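Local coordinates for transcription activator HlyU (Vibrio vulnificus, PDB 3JTH), which activates transcription as a DNA-binding regulator of the ArsR family, probably acting as a dimer on genes such as rtxA, at residues Q27-M31 with A44-L48. Residues are numbered along the deposited sequence; the frame is centred on the assembly and turned at random.
Sequences QILCM and AKLQL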
# COMPACT_ATOMS: atom_id res chain seq x y z
N GLN A 27 -0.08 -12.12 -1.54
CA GLN A 27 0.74 -13.32 -1.57
C GLN A 27 1.00 -13.71 -3.02
O GLN A 27 2.11 -14.09 -3.39
CB GLN A 27 0.04 -14.45 -0.82
CG GLN A 27 -0.12 -14.17 0.66
CD GLN A 27 -0.89 -15.26 1.40
OE1 GLN A 27 -1.29 -15.09 2.55
NE2 GLN A 27 -1.11 -16.39 0.73
N ILE A 28 -0.03 -13.60 -3.85
CA ILE A 28 0.08 -13.93 -5.26
C ILE A 28 1.01 -12.94 -5.95
O ILE A 28 1.89 -13.33 -6.72
CB ILE A 28 -1.30 -13.88 -5.94
CG1 ILE A 28 -2.17 -15.03 -5.44
CG2 ILE A 28 -1.12 -13.93 -7.45
CD1 ILE A 28 -3.64 -14.89 -5.82
N LEU A 29 0.82 -11.66 -5.68
CA LEU A 29 1.67 -10.65 -6.29
C LEU A 29 3.14 -10.85 -5.88
O LEU A 29 4.04 -10.74 -6.72
CB LEU A 29 1.20 -9.26 -5.86
CG LEU A 29 -0.14 -8.84 -6.48
CD1 LEU A 29 -0.65 -7.59 -5.78
CD2 LEU A 29 0.03 -8.62 -7.97
N CYS A 30 3.36 -11.16 -4.61
CA CYS A 30 4.71 -11.37 -4.10
C CYS A 30 5.36 -12.56 -4.80
O CYS A 30 6.55 -12.51 -5.14
CB CYS A 30 4.67 -11.59 -2.59
SG CYS A 30 3.88 -10.24 -1.66
N MSE A 31 4.59 -13.62 -5.01
CA MSE A 31 5.07 -14.83 -5.66
C MSE A 31 5.46 -14.60 -7.11
O MSE A 31 6.31 -15.31 -7.65
CB MSE A 31 4.01 -15.93 -5.61
CG MSE A 31 3.87 -16.61 -4.27
SE MSE A 31 5.55 -17.38 -3.69
CE MSE A 31 5.73 -18.73 -5.06
N ALA A 44 0.01 -24.72 -5.28
CA ALA A 44 0.83 -25.57 -4.43
C ALA A 44 1.74 -24.75 -3.52
O ALA A 44 1.92 -25.09 -2.35
CB ALA A 44 1.66 -26.55 -5.27
N LYS A 45 2.31 -23.66 -4.05
CA LYS A 45 3.20 -22.82 -3.25
C LYS A 45 2.44 -21.93 -2.27
O LYS A 45 3.05 -21.38 -1.36
CB LYS A 45 4.10 -21.95 -4.14
CG LYS A 45 4.97 -22.75 -5.11
CD LYS A 45 6.19 -21.95 -5.58
CE LYS A 45 7.31 -21.95 -4.53
NZ LYS A 45 8.55 -21.24 -4.98
N LEU A 46 1.13 -21.79 -2.45
CA LEU A 46 0.32 -20.97 -1.54
C LEU A 46 -0.73 -21.80 -0.79
O LEU A 46 -1.42 -21.30 0.13
CB LEU A 46 -0.37 -19.84 -2.31
CG LEU A 46 0.52 -18.84 -3.06
CD1 LEU A 46 -0.34 -17.72 -3.61
CD2 LEU A 46 1.57 -18.27 -2.13
N GLN A 47 -0.86 -23.07 -1.18
CA GLN A 47 -1.84 -23.97 -0.59
C GLN A 47 -3.20 -23.32 -0.69
O GLN A 47 -3.94 -23.19 0.29
CB GLN A 47 -1.51 -24.26 0.88
CG GLN A 47 -0.10 -24.79 1.10
CD GLN A 47 0.92 -23.67 1.19
OE1 GLN A 47 0.83 -22.81 2.07
NE2 GLN A 47 1.90 -23.67 0.29
N LEU A 48 -3.52 -22.89 -1.91
CA LEU A 48 -4.77 -22.22 -2.19
C LEU A 48 -5.53 -23.10 -3.18
O LEU A 48 -4.93 -23.67 -4.10
CB LEU A 48 -4.47 -20.84 -2.80
CG LEU A 48 -5.53 -19.74 -2.84
CD1 LEU A 48 -6.18 -19.58 -1.47
CD2 LEU A 48 -4.87 -18.44 -3.30
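L46, the last residue of helix 39-46, reaches across to helix 23-31 and sets its forked end among Q27, I28 and M31. The two methyls divide the work: CD1 lies 3.7 Å from CG1 of I28, the two side chains meeting at about a right angle, while CD2 lies 3.6 Å from CG of M31, whose chain runs past in the opposite direction. CD1 also comes within 4.3 Å of CB of Q27, so the aliphatic base of that glutamine takes part in the apolar surface. A branched leucine suits this place, because one side chain can touch residues on successive turns of the facing helix.

M31 is selenomethionine here. Bends at chi2 (-57°) and chi3 (-66°) curl its flexible chain, which still reaches across, so that CE rests along the aliphatic part of K45, at a tight 3.3 Å from CD. Lysine fits this exposed border, since its methylenes cover the methyl while its ammonium group can face water.

Between the two segments the contact is apolar; the hydrogen bonds lie within them or go elsewhere in the chain. Where the helix ends, Q47 adopts positive phi, and its long amide side chain can bend back so that NE2 donates to the carbonyl O of A44 over 3.0 Å, fairly straight (154° at the hydrogen), tying the turn to the helix's last turn.

The contact joins the helix before the helix-turn-helix to the first helix of that motif, whose second is helix 50-62, as in other ArsR-family winged-helix proteins. I28 also packs on L53, H56, L57 and L60 of helix 50-62, L29 faces helix 82-94, and M6 of the second subunit packs on L46.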